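Protease (Penicillium cyclopium, PDB 5Z6O) hydrolyses proteins as a serine protease of the subtilisin family, related to proteinase K, and probably cleaves casein, gelatin and type IV collagen. Local coordinates at residues Asn2-Asn7 with Asp25-Ser30; Ser14-Lys19 with Lys274-Gly279; Arg143-Ala148 with Ser173-Ala178; Leu159-Gly164 with Pro179-Ile184. All blocks are in the same frame, centred on the assembly; numbering follows the deposited sequence. Where two conformers were deposited one is given.

Interaction 1 of 4, residues Asn2-Asn7 with Asp25-Ser30; sequences NVVQRN and DYVYDS
Val3 and Tyr28 form an antiparallel hydrogen-bonded pair, with Val3 N 2.8 Å from Tyr28 O. Gln5 and Tyr26 make the next such pair. The short strands 2-5 and 26-29 form a two-stranded antiparallel sheet of their own, with helix 11-16 in the connection. Tyr28 has chi1 at 61°, which brings its ring under Val3. Val3 CB lies over one face of that ring, in a CH-pi contact, and Val3 CG1 reaches Tyr28 OH at 3.3 Å.

Asp25 closes the far end. Its CB packs against Val4 CG1 at 4.0 Å. Its CG lies near the CA and CG of Arg6. OD1 accepts a bond from Asn7 N at 3.0 Å, on its anti side and tilted out of the carboxylate plane. OD2 makes a long salt bridge to Arg6 NH1, 3.4 Å away, and a water joins these same two atoms. The guanidinium and carboxylate planes stand almost perpendicular.

On the face that carries Val3, Gln5, Tyr26 and Tyr28, the last three meet the rest of the protein. Gln5 OE1 bonds Lys90 NZ, Gln5 NE2 bonds Lys85 O, and Tyr26 OH bonds Val88 O. Tyr26 also packs on helix 11-16, and Tyr28 on Tyr240 of helix 227-245.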
loop_
_atom_site.group_PDB
_atom_site.type_symbol
_atom_site.label_atom_id
_atom_site.label_comp_id
_atom_site.label_asym_id
_atom_site.label_seq_id
_atom_site.Cartn_x
_atom_site.Cartn_y
_atom_site.Cartn_z
ATOM N N ASN A 2 -6.047 -20.211 10.680
ATOM C CA ASN A 2 -5.814 -18.905 11.299
ATOM C C ASN A 2 -4.469 -18.850 11.994
ATOM O O ASN A 2 -4.107 -19.772 12.725
ATOM C CB ASN A 2 -6.903 -18.588 12.308
ATOM C CG ASN A 2 -8.179 -18.135 11.662
ATOM O OD1 ASN A 2 -8.375 -18.270 10.459
ATOM N ND2 ASN A 2 -9.072 -17.599 12.475
ATOM N N VAL A 3 -3.716 -17.777 11.748
ATOM C CA VAL A 3 -2.472 -17.466 12.434
ATOM C C VAL A 3 -2.738 -16.218 13.249
ATOM O O VAL A 3 -3.489 -15.326 12.812
ATOM C CB VAL A 3 -1.311 -17.237 11.445
ATOM C CG1 VAL A 3 0.014 -16.964 12.172
ATOM C CG2 VAL A 3 -1.183 -18.422 10.535
ATOM N N VAL A 4 -2.154 -16.138 14.440
ATOM C CA VAL A 4 -2.366 -14.979 15.304
ATOM C C VAL A 4 -1.016 -14.362 15.626
ATOM O O VAL A 4 -0.099 -15.066 16.048
ATOM C CB VAL A 4 -3.100 -15.337 16.617
ATOM C CG1 VAL A 4 -3.223 -14.071 17.493
ATOM C CG2 VAL A 4 -4.450 -15.927 16.356
ATOM N N GLN A 5 -0.876 -13.063 15.387
ATOM C CA GLN A 5 0.301 -12.312 15.795
ATOM C C GLN A 5 -0.129 -11.506 17.011
ATOM O O GLN A 5 -0.806 -10.488 16.880
ATOM C CB GLN A 5 0.797 -11.381 14.692
ATOM C CG GLN A 5 1.982 -10.540 15.180
ATOM C CD GLN A 5 2.537 -9.603 14.105
ATOM O OE1 GLN A 5 1.870 -9.370 13.107
ATOM N NE2 GLN A 5 3.724 -9.024 14.338
ATOM N N ARG A 6 0.253 -11.950 18.203
ATOM C CA ARG A 6 -0.236 -11.268 19.396
ATOM C C ARG A 6 0.536 -9.984 19.677
ATOM O O ARG A 6 1.738 -9.897 19.436
ATOM C CB ARG A 6 -0.159 -12.208 20.608
ATOM C CG ARG A 6 -1.226 -13.273 20.479
ATOM C CD ARG A 6 -1.495 -14.014 21.760
ATOM N NE ARG A 6 -2.168 -15.253 21.415
ATOM C CZ ARG A 6 -3.484 -15.426 21.370
ATOM N NH1 ARG A 6 -4.323 -14.439 21.648
ATOM N NH2 ARG A 6 -3.959 -16.616 21.047
ATOM N N ASN A 7 -0.161 -8.995 20.239
ATOM C CA ASN A 7 0.456 -7.710 20.599
ATOM C C ASN A 7 1.219 -7.131 19.409
ATOM O O ASN A 7 2.413 -6.826 19.472
ATOM C CB ASN A 7 1.368 -7.864 21.811
ATOM C CG ASN A 7 0.619 -8.444 22.995
ATOM O OD1 ASN A 7 1.086 -9.380 23.662
ATOM N ND2 ASN A 7 -0.593 -7.928 23.221
ATOM N N ASP A 25 -4.243 -7.887 18.693
ATOM C CA ASP A 25 -3.676 -8.993 17.935
ATOM C C ASP A 25 -4.071 -8.916 16.473
ATOM O O ASP A 25 -5.174 -8.497 16.148
ATOM C CB ASP A 25 -4.167 -10.334 18.461
ATOM C CG ASP A 25 -3.955 -10.488 19.942
ATOM O OD1 ASP A 25 -3.064 -9.828 20.499
ATOM O OD2 ASP A 25 -4.692 -11.287 20.532
ATOM N N TYR A 26 -3.186 -9.375 15.606
ATOM C CA TYR A 26 -3.471 -9.456 14.173
ATOM C C TYR A 26 -3.743 -10.913 13.797
ATOM O O TYR A 26 -2.911 -11.788 14.049
ATOM C CB TYR A 26 -2.288 -8.872 13.398
ATOM C CG TYR A 26 -2.398 -8.991 11.887
ATOM C CD1 TYR A 26 -3.605 -8.781 11.238
ATOM C CD2 TYR A 26 -1.272 -9.276 11.117
ATOM C CE1 TYR A 26 -3.688 -8.898 9.812
ATOM C CE2 TYR A 26 -1.349 -9.383 9.726
ATOM C CZ TYR A 26 -2.560 -9.182 9.096
ATOM O OH TYR A 26 -2.659 -9.314 7.718
ATOM N N VAL A 27 -4.909 -11.177 13.213
ATOM C CA VAL A 27 -5.362 -12.534 12.898
ATOM C C VAL A 27 -5.541 -12.621 11.389
ATOM O O VAL A 27 -6.229 -11.774 10.806
ATOM C CB VAL A 27 -6.691 -12.874 13.609
ATOM C CG1 VAL A 27 -7.071 -14.321 13.317
ATOM C CG2 VAL A 27 -6.569 -12.627 15.113
ATOM N N TYR A 28 -4.944 -13.645 10.767
ATOM C CA TYR A 28 -4.936 -13.732 9.304
ATOM C C TYR A 28 -4.812 -15.198 8.900
ATOM O O TYR A 28 -4.291 -16.015 9.646
ATOM C CB TYR A 28 -3.795 -12.875 8.695
ATOM C CG TYR A 28 -2.409 -13.323 9.141
ATOM C CD1 TYR A 28 -1.848 -12.874 10.351
ATOM C CD2 TYR A 28 -1.683 -14.224 8.378
ATOM C CE1 TYR A 28 -0.581 -13.316 10.768
ATOM C CE2 TYR A 28 -0.408 -14.646 8.767
ATOM C CZ TYR A 28 0.110 -14.210 9.977
ATOM O OH TYR A 28 1.362 -14.632 10.295
ATOM N N ASP A 29 -5.274 -15.525 7.709
ATOM C CA ASP A 29 -5.120 -16.892 7.208
ATOM C C ASP A 29 -3.672 -17.188 6.831
ATOM O O ASP A 29 -2.972 -16.342 6.261
ATOM C CB ASP A 29 -6.001 -17.099 5.975
ATOM C CG ASP A 29 -5.978 -18.512 5.518
ATOM O OD1 ASP A 29 -6.633 -19.308 6.210
ATOM O OD2 ASP A 29 -5.257 -18.839 4.544
ATOM N N SER A 30 -3.227 -18.415 7.111
ATOM C CA SER A 30 -1.824 -18.789 6.919
ATOM C C SER A 30 -1.349 -18.664 5.478
ATOM O O SER A 30 -0.131 -18.635 5.261
ATOM C CB SER A 30 -1.586 -20.222 7.366
ATOM O OG SER A 30 -2.434 -21.062 6.597
HETATM O O HOH W 1 -8.596 -18.985 7.781
HETATM O O HOH W 2 -3.510 -11.740 23.079
#

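Interaction 2 of 4, residues Ser14-Lys19 with Lys274-Gly279; sequences SRISSK and KLLYNG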
loop_
_atom_site.group_PDB
_atom_site.type_symbol
_atom_site.label_atom_id
_atom_site.label_comp_id
_atom_site.label_asym_id
_atom_site.label_seq_id
_atom_site.Cartn_x
_atom_site.Cartn_y
_atom_site.Cartn_z
ATOM N N SER A 14 -3.478 -4.802 13.804
ATOM C CA SER A 14 -4.569 -5.397 14.559
ATOM C C SER A 14 -5.897 -4.743 14.229
ATOM O O SER A 14 -6.935 -5.399 14.329
ATOM C CB SER A 14 -4.279 -5.314 16.056
ATOM O OG SER A 14 -3.705 -4.069 16.362
ATOM N N ARG A 15 -5.892 -3.480 13.771
ATOM C CA ARG A 15 -7.154 -2.840 13.408
ATOM C C ARG A 15 -7.801 -3.536 12.228
ATOM O O ARG A 15 -9.029 -3.656 12.183
ATOM C CB ARG A 15 -6.930 -1.363 13.069
ATOM C CG ARG A 15 -8.249 -0.568 12.838
ATOM C CD ARG A 15 -9.062 -0.548 14.115
ATOM N NE ARG A 15 -10.433 -0.046 13.930
ATOM C CZ ARG A 15 -11.465 -0.809 13.578
ATOM N NH1 ARG A 15 -12.680 -0.274 13.501
ATOM N NH2 ARG A 15 -11.294 -2.115 13.350
ATOM N N ILE A 16 -6.998 -3.936 11.227
ATOM C CA ILE A 16 -7.633 -4.414 9.990
ATOM C C ILE A 16 -8.178 -5.830 10.104
ATOM O O ILE A 16 -8.869 -6.283 9.180
ATOM C CB ILE A 16 -6.688 -4.355 8.779
ATOM C CG1 ILE A 16 -5.506 -5.296 8.996
ATOM C CG2 ILE A 16 -6.267 -2.915 8.556
ATOM C CD1 ILE A 16 -4.713 -5.673 7.735
ATOM N N SER A 17 -7.907 -6.548 11.204
ATOM C CA SER A 17 -8.502 -7.863 11.411
ATOM C C SER A 17 -9.568 -7.848 12.489
ATOM O O SER A 17 -9.987 -8.908 12.951
ATOM C CB SER A 17 -7.450 -8.941 11.725
ATOM O OG SER A 17 -6.632 -8.624 12.843
ATOM N N SER A 18 -10.072 -6.678 12.828
ATOM C CA SER A 18 -11.023 -6.531 13.916
ATOM C C SER A 18 -12.189 -5.672 13.454
ATOM O O SER A 18 -12.006 -4.737 12.676
ATOM C CB SER A 18 -10.356 -5.879 15.130
ATOM O OG SER A 18 -11.321 -5.754 16.147
ATOM N N LYS A 19 -13.407 -6.006 13.895
ATOM C CA LYS A 19 -14.494 -5.126 13.507
ATOM C C LYS A 19 -14.539 -3.885 14.373
ATOM O O LYS A 19 -15.017 -2.850 13.913
ATOM C CB LYS A 19 -15.838 -5.872 13.572
ATOM C CG LYS A 19 -15.923 -6.998 12.569
ATOM C CD LYS A 19 -17.268 -7.700 12.622
ATOM C CE LYS A 19 -17.328 -8.854 11.635
ATOM N NZ LYS A 19 -18.675 -9.498 11.644
ATOM N N LYS A 274 -15.836 3.885 4.870
ATOM C CA LYS A 274 -15.416 2.485 4.917
ATOM C C LYS A 274 -13.957 2.368 5.323
ATOM O O LYS A 274 -13.118 3.157 4.893
ATOM C CB LYS A 274 -15.614 1.811 3.552
ATOM C CG LYS A 274 -17.083 1.354 3.389
ATOM C CD LYS A 274 -17.338 0.586 2.116
ATOM C CE LYS A 274 -18.725 -0.107 2.157
ATOM N NZ LYS A 274 -18.673 -1.619 2.293
ATOM N N LEU A 275 -13.690 1.399 6.183
ATOM C CA LEU A 275 -12.356 1.141 6.732
ATOM C C LEU A 275 -11.934 -0.279 6.373
ATOM O O LEU A 275 -12.708 -1.218 6.578
ATOM C CB LEU A 275 -12.369 1.294 8.258
ATOM C CG LEU A 275 -11.007 0.916 8.934
ATOM C CD1 LEU A 275 -9.868 1.814 8.451
ATOM C CD2 LEU A 275 -11.180 1.049 10.445
ATOM N N LEU A 276 -10.686 -0.443 5.915
ATOM C CA LEU A 276 -10.143 -1.752 5.547
ATOM C C LEU A 276 -10.409 -2.807 6.620
ATOM O O LEU A 276 -10.105 -2.599 7.791
ATOM C CB LEU A 276 -8.631 -1.614 5.361
ATOM C CG LEU A 276 -7.798 -2.856 4.955
ATOM C CD1 LEU A 276 -8.345 -3.412 3.626
ATOM C CD2 LEU A 276 -6.313 -2.438 4.870
ATOM N N TYR A 277 -10.901 -3.971 6.182
ATOM C CA TYR A 277 -11.156 -5.135 7.039
ATOM C C TYR A 277 -10.826 -6.387 6.244
ATOM O O TYR A 277 -11.262 -6.496 5.097
ATOM C CB TYR A 277 -12.624 -5.152 7.462
ATOM C CG TYR A 277 -12.984 -6.348 8.288
ATOM C CD1 TYR A 277 -12.370 -6.574 9.519
ATOM C CD2 TYR A 277 -13.927 -7.256 7.840
ATOM C CE1 TYR A 277 -12.707 -7.718 10.285
ATOM C CE2 TYR A 277 -14.272 -8.357 8.585
ATOM C CZ TYR A 277 -13.661 -8.591 9.793
ATOM O OH TYR A 277 -14.018 -9.712 10.519
ATOM N N ASN A 278 -10.070 -7.338 6.830
ATOM C CA ASN A 278 -9.589 -8.474 6.037
ATOM C C ASN A 278 -10.583 -9.634 5.962
ATOM O O ASN A 278 -10.279 -10.622 5.298
ATOM C CB ASN A 278 -8.193 -8.983 6.552
ATOM C CG ASN A 278 -8.258 -9.744 7.887
ATOM O OD1 ASN A 278 -7.245 -10.314 8.324
ATOM N ND2 ASN A 278 -9.391 -9.738 8.539
ATOM N N GLY A 279 -11.750 -9.535 6.606
ATOM C CA GLY A 279 -12.783 -10.536 6.439
ATOM C C GLY A 279 -12.597 -11.798 7.260
ATOM O O GLY A 279 -13.244 -12.813 6.975
HETATM O O HOH W 3 -12.626 -10.134 13.016
HETATM O O HOH W 4 -11.490 -2.905 10.162
#
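The backbone N of Asn278 donates to Ile16 O at 2.8 Å, the one direct hydrogen bond between residues 14-19, on and following helix 11-16, and residues 274-279. The same oxygen lies 3.3 Å from Tyr277 CA in a CA-H...O contact, so two neighbouring donors meet a single carbonyl.

Ile16 is well covered. Its CG2 branch lies alongside Leu276 and touches Leu276 CD2 at 3.7 Å, both side chains pointing the same way. Arg15 offers a flat surface to the other leucine. Its chain bends at chi2 (63°), and Leu275 CD2 sits over one guanidinium face, toward the rim, 3.7 Å from Arg15 NH1. In the guanidinium plane NH2 makes a weak bond to Ser18 O, while NE forms a salt bridge with Asp191. The buried charge is therefore held at its edge and covered by a methyl on one face.

The Tyr277 ring reaches back along residues 17-19. Ser17 C and Ser18 N lie at its edge. Lys19 runs across its outer end, with Lys19 CE 3.6 Å from Tyr277 OH. That hydroxyl bonds the N of Asn281, and a water links it to Ser17 O. A second water has both Leu276 O and Ser18 O within reach as acceptors.

Ser17 OG bonds Val27 N of strand 26-29. Ile16 and Asn278 both pack on Tyr26 of that strand. Leu276 fits between helix 227-245, at His233, Val234 and Ala237, and strand 205-208, one of the two outermost strands of the parallel sheet.

Interaction 3 of 4, residues Arg143-Ala148 with Ser173-Ala178; sequences RAMNDA and SSPASA
The Asn146 amide is gripped by residues 173-178 from three directions. Ser174 OG stands off one face and donates to Asn146 OD1 at 2.8 Å. It approaches about 50° out of the carbonyl plane, so no lone pair is used squarely. Ala178 CB covers the opposite face, 3.7 Å from Asn146 CG. At the edge, Asn146 ND2 donates almost straight to Ser177 OG at 3.0 Å, nearly in the amide plane.

Both polar ends of this buried amide are thus satisfied, and two bonds plus a methyl fix its rotation. The chi1 of -79° sets CG beside the backbone N, which carries the amide out from the helix to the turn.

The serines are themselves held. Ser177 OG in turn donates a hydrogen bond to Ser173 O at 2.6 Å, and Ser177 N bonds the same oxygen from the other face of its plane. Ser174 OG bonds the N of Ser142, just ahead of the helix.

Met145 adds the apolar part. Its CG packs on Ser174 CB at 3.9 Å and on Pro175 CB at 4.0 Å. Beyond CG its chain bends, and Met145 also packs on helix 108-124.

The peptide before Pro175 is cis, and Pro175-Ala178 form a type I beta turn closed by Ala178 N to Pro175 O. A cis proline here is a known feature of proteinase K-like subtilases. The turn is pinned to helix 143-154, and the nearest atoms of the Pro175 side chain and the bound phenylmethanesulfonic acid are about 7 Å apart.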
loop_
_atom_site.group_PDB
_atom_site.type_symbol
_atom_site.label_atom_id
_atom_site.label_comp_id
_atom_site.label_asym_id
_atom_site.label_seq_id
_atom_site.Cartn_x
_atom_site.Cartn_y
_atom_site.Cartn_z
ATOM N N ARG A 143 -2.284 14.564 -16.571
ATOM C CA ARG A 143 -2.928 13.584 -17.440
ATOM C C ARG A 143 -1.984 12.416 -17.732
ATOM O O ARG A 143 -2.410 11.256 -17.734
ATOM C CB ARG A 143 -3.413 14.249 -18.749
ATOM C CG ARG A 143 -3.962 13.273 -19.795
ATOM C CD ARG A 143 -5.242 12.599 -19.303
ATOM N NE ARG A 143 -5.675 11.595 -20.271
ATOM C CZ ARG A 143 -6.510 11.842 -21.281
ATOM N NH1 ARG A 143 -6.835 10.871 -22.121
ATOM N NH2 ARG A 143 -6.994 13.076 -21.486
ATOM N N ALA A 144 -0.707 12.695 -17.942
ATOM C CA ALA A 144 0.242 11.633 -18.271
ATOM C C ALA A 144 0.389 10.647 -17.108
ATOM O O ALA A 144 0.433 9.428 -17.310
ATOM C CB ALA A 144 1.604 12.221 -18.612
ATOM N N MET A 145 0.495 11.160 -15.895
ATOM C CA MET A 145 0.561 10.262 -14.740
ATOM C C MET A 145 -0.727 9.449 -14.583
ATOM O O MET A 145 -0.677 8.241 -14.286
ATOM C CB MET A 145 0.887 11.078 -13.492
ATOM C CG MET A 145 0.813 10.286 -12.190
ATOM S SD MET A 145 2.189 9.115 -12.195
ATOM C CE MET A 145 3.542 10.264 -12.245
ATOM N N ASN A 146 -1.899 10.069 -14.790
ATOM C CA ASN A 146 -3.147 9.319 -14.713
ATOM C C ASN A 146 -3.240 8.253 -15.795
ATOM O O ASN A 146 -3.712 7.142 -15.531
ATOM C CB ASN A 146 -4.347 10.252 -14.804
ATOM C CG ASN A 146 -4.644 10.947 -13.494
ATOM O OD1 ASN A 146 -3.838 10.930 -12.566
ATOM N ND2 ASN A 146 -5.820 11.525 -13.397
ATOM N N ASP A 147 -2.795 8.565 -17.029
ATOM C CA ASP A 147 -2.775 7.547 -18.087
ATOM C C ASP A 147 -1.874 6.378 -17.714
ATOM O O ASP A 147 -2.203 5.213 -18.005
ATOM C CB ASP A 147 -2.263 8.118 -19.406
ATOM C CG ASP A 147 -3.236 9.104 -20.034
ATOM O OD1 ASP A 147 -4.418 9.117 -19.637
ATOM O OD2 ASP A 147 -2.760 9.853 -20.922
ATOM N N ALA A 148 -0.688 6.682 -17.184
ATOM C CA ALA A 148 0.242 5.616 -16.814
ATOM C C ALA A 148 -0.371 4.714 -15.747
ATOM O O ALA A 148 -0.247 3.479 -15.816
ATOM C CB ALA A 148 1.548 6.216 -16.319
ATOM N N SER A 173 -5.331 15.642 -7.619
ATOM C CA SER A 173 -4.033 15.026 -7.419
ATOM C C SER A 173 -3.888 13.825 -8.338
ATOM O O SER A 173 -4.876 13.168 -8.674
ATOM C CB SER A 173 -3.863 14.595 -5.958
ATOM O OG SER A 173 -3.760 15.729 -5.122
ATOM N N SER A 174 -2.647 13.545 -8.735
ATOM C CA SER A 174 -2.331 12.411 -9.578
ATOM C C SER A 174 -1.242 11.593 -8.909
ATOM O O SER A 174 -0.277 12.160 -8.405
ATOM C CB SER A 174 -1.852 12.873 -10.960
ATOM O OG SER A 174 -2.959 13.399 -11.667
ATOM N N PRO A 175 -1.349 10.253 -8.916
ATOM C CA PRO A 175 -2.361 9.439 -9.602
ATOM C C PRO A 175 -3.635 9.151 -8.781
ATOM O O PRO A 175 -4.433 8.329 -9.221
ATOM C CB PRO A 175 -1.592 8.132 -9.907
ATOM C CG PRO A 175 -0.597 8.017 -8.808
ATOM C CD PRO A 175 -0.238 9.438 -8.388
ATOM N N ALA A 176 -3.870 9.866 -7.663
ATOM C CA ALA A 176 -5.060 9.578 -6.858
ATOM C C ALA A 176 -6.344 9.686 -7.664
ATOM O O ALA A 176 -7.314 8.964 -7.385
ATOM C CB ALA A 176 -5.135 10.525 -5.664
ATOM N N SER A 177 -6.386 10.592 -8.650
ATOM C CA SER A 177 -7.594 10.827 -9.428
ATOM C C SER A 177 -7.707 9.915 -10.637
ATOM O O SER A 177 -8.669 10.049 -11.398
ATOM C CB SER A 177 -7.652 12.303 -9.885
ATOM O OG SER A 177 -6.525 12.599 -10.666
ATOM N N ALA A 178 -6.768 8.987 -10.827
ATOM C CA ALA A 178 -6.709 8.218 -12.063
ATOM C C ALA A 178 -7.818 7.179 -12.144
ATOM O O ALA A 178 -8.307 6.695 -11.114
ATOM C CB ALA A 178 -5.359 7.504 -12.195
#

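Interaction 4 of 4, residues Leu159-Gly164 with Pro179-Ile184; sequences LSVAAG and PNVCTI. With CA (calcium ion), chain B; PMS (phenylmethanesulfonic acid), chain C.
Leu159 and Val181 meet at one end of a strand pair that has a metal at that end and an inhibitor at the other. Val181 O binds the calcium ion at 2.6 Å. Five waters and Asp204 complete the site. One of these waters donates to Thr183 OG1, which also bonds Ala176 O, so it links the metal to Thr183, and through it to Ala176 in the turn 175-178.

The strands are parallel, with short axes 29° apart. Cys182 N donates to Leu159 O at 2.9 Å, and Val161 N returns a bond to Cys182 O. Ile184 N to Val161 O and Ala163 N to Ile184 O carry the pairing on.

Val181 supplies the apolar grip. Its CG1 lies alongside Leu159 and touches Leu159 CD2 at 3.7 Å. Val181 CB meets Val161 CG2 at 4.0 Å. Further along, Thr183 CG2 reaches Ala163 CB at 3.9 Å. Cys182 is on the other side of the sheet, in a disulfide with Cys253.

At the far end Ala162 and Gly164 line the pocket, with Ala162 CB 3.7 Å from C3 of the phenylmethanesulfonic acid and Gly164 CA 3.8 Å from its C4. The ligand is also hydrogen-bonded by Asn165 ND2 and Ser228 N, as in a subtilisin oxyanion hole. The calcium probably polarises the Val181 carbonyl. Metal, disulfide and backbone bonds are consistent with a well-held strand pair.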
loop_
_atom_site.group_PDB
_atom_site.type_symbol
_atom_site.label_atom_id
_atom_site.label_comp_id
_atom_site.label_asym_id
_atom_site.label_seq_id
_atom_site.Cartn_x
_atom_site.Cartn_y
_atom_site.Cartn_z
ATOM N N LEU A 159 -3.504 -1.565 -8.262
ATOM C CA LEU A 159 -2.703 -0.394 -7.937
ATOM C C LEU A 159 -3.345 0.343 -6.772
ATOM O O LEU A 159 -4.453 0.876 -6.902
ATOM C CB LEU A 159 -2.535 0.505 -9.174
ATOM C CG LEU A 159 -1.766 1.822 -8.961
ATOM C CD1 LEU A 159 -0.433 1.612 -8.225
ATOM C CD2 LEU A 159 -1.544 2.461 -10.327
ATOM N N SER A 160 -2.696 0.330 -5.613
ATOM C CA SER A 160 -3.142 1.130 -4.478
ATOM C C SER A 160 -2.333 2.421 -4.419
ATOM O O SER A 160 -1.105 2.395 -4.523
ATOM C CB SER A 160 -3.003 0.344 -3.170
ATOM O OG SER A 160 -1.676 -0.067 -2.975
ATOM N N VAL A 161 -3.027 3.547 -4.243
ATOM C CA VAL A 161 -2.434 4.880 -4.303
ATOM C C VAL A 161 -2.796 5.681 -3.065
ATOM O O VAL A 161 -3.972 5.736 -2.687
ATOM C CB VAL A 161 -2.939 5.616 -5.571
ATOM C CG1 VAL A 161 -2.379 6.991 -5.639
ATOM C CG2 VAL A 161 -2.526 4.846 -6.840
ATOM N N ALA A 162 -1.802 6.362 -2.486
ATOM C CA ALA A 162 -2.070 7.290 -1.395
ATOM C C ALA A 162 -2.924 8.451 -1.889
ATOM O O ALA A 162 -2.694 9.009 -2.971
ATOM C CB ALA A 162 -0.762 7.819 -0.818
ATOM N N ALA A 163 -3.909 8.845 -1.087
ATOM C CA ALA A 163 -4.783 9.927 -1.562
ATOM C C ALA A 163 -4.097 11.284 -1.530
ATOM O O ALA A 163 -4.520 12.195 -2.267
ATOM C CB ALA A 163 -6.056 9.987 -0.725
ATOM N N GLY A 164 -3.064 11.448 -0.700
ATOM C CA GLY A 164 -2.416 12.735 -0.538
ATOM C C GLY A 164 -2.681 13.329 0.839
ATOM O O GLY A 164 -3.603 12.926 1.570
ATOM N N PRO A 179 -8.180 6.769 -13.370
ATOM C CA PRO A 179 -9.239 5.762 -13.536
ATOM C C PRO A 179 -8.812 4.407 -12.982
ATOM O O PRO A 179 -7.714 3.923 -13.269
ATOM C CB PRO A 179 -9.440 5.698 -15.057
ATOM C CG PRO A 179 -8.758 6.937 -15.613
ATOM C CD PRO A 179 -7.656 7.243 -14.674
ATOM N N ASN A 180 -9.690 3.804 -12.178
ATOM C CA ASN A 180 -9.599 2.405 -11.764
ATOM C C ASN A 180 -8.512 2.086 -10.757
ATOM O O ASN A 180 -8.263 0.882 -10.536
ATOM C CB ASN A 180 -9.377 1.490 -12.976
ATOM C CG ASN A 180 -10.458 1.668 -14.011
ATOM O OD1 ASN A 180 -11.648 1.597 -13.685
ATOM N ND2 ASN A 180 -10.061 1.944 -15.248
ATOM N N VAL A 181 -7.842 3.078 -10.167
ATOM C CA VAL A 181 -6.886 2.800 -9.094
ATOM C C VAL A 181 -7.653 2.717 -7.802
ATOM O O VAL A 181 -8.827 3.085 -7.748
ATOM C CB VAL A 181 -5.781 3.874 -9.002
ATOM C CG1 VAL A 181 -4.952 3.906 -10.275
ATOM C CG2 VAL A 181 -6.375 5.237 -8.707
ATOM N N CYS A 182 -7.006 2.199 -6.751
ATOM C CA CYS A 182 -7.652 2.055 -5.456
ATOM C C CYS A 182 -7.031 3.150 -4.590
ATOM O O CYS A 182 -5.856 3.068 -4.227
ATOM C CB CYS A 182 -7.417 0.645 -4.906
ATOM S SG CYS A 182 -8.750 0.037 -3.834
ATOM N N THR A 183 -7.777 4.227 -4.363
ATOM C CA THR A 183 -7.234 5.430 -3.733
ATOM C C THR A 183 -7.575 5.434 -2.244
ATOM O O THR A 183 -8.759 5.327 -1.881
ATOM C CB THR A 183 -7.834 6.665 -4.401
ATOM O OG1 THR A 183 -7.476 6.666 -5.789
ATOM C CG2 THR A 183 -7.337 7.929 -3.759
ATOM N N ILE A 184 -6.554 5.609 -1.388
ATOM C CA ILE A 184 -6.667 5.240 0.029
ATOM C C ILE A 184 -6.455 6.479 0.898
ATOM O O ILE A 184 -5.418 7.142 0.805
ATOM C CB ILE A 184 -5.650 4.147 0.416
ATOM C CG1 ILE A 184 -5.635 2.990 -0.594
ATOM C CG2 ILE A 184 -5.935 3.639 1.820
ATOM C CD1 ILE A 184 -7.051 2.418 -0.840
HETATM CA CA CA B . -11.240 3.910 -7.401
HETATM C C PMS C . 4.401 10.859 1.034
HETATM S S PMS C . 3.777 9.849 2.407
HETATM C C1 PMS C . 3.252 11.307 0.118
HETATM C C2 PMS C . 2.145 10.503 -0.128
HETATM C C3 PMS C . 1.133 10.943 -0.970
HETATM C C4 PMS C . 1.211 12.191 -1.569
HETATM C C5 PMS C . 2.318 12.990 -1.327
HETATM C C6 PMS C . 3.324 12.558 -0.478
HETATM O O2S PMS C . 4.728 9.826 3.566
HETATM O O1S PMS C . 2.536 10.434 3.010
HETATM O O HOH W 5 -6.440 -1.164 -8.902
HETATM O O HOH W 6 -11.069 4.782 -9.889
HETATM O O HOH W 7 -9.994 5.842 -7.322
HETATM O O HOH W 8 -11.456 1.684 -8.167
HETATM O O HOH W 9 -12.548 5.645 -6.802
HETATM O O HOH W 10 -13.552 3.870 -8.088
#

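Interactions 1 and 2 adjoin on one side of the chain, with centres 12 Å apart. Their segments alternate along the sequence, and helix 11-16 lies between strands 2-5 and 26-29. Interaction 2 joins residues 14-19 to residues 274-279, and interactions 3 and 4 are nested inside that long loop. Interactions 3 and 4 lie across the chain's centre from interaction 1. Their centres are 10 Å apart and their segments also alternate. Helix 143-154 leads into strand 157-162, which pairs with strand 182-187 in the seven-stranded parallel sheet. Interaction 1 folds the N-terminal region on itself and interaction 2 ties it to the C-terminal residues, while interactions 3 and 4 lie beside the calcium site and the inhibitor pocket.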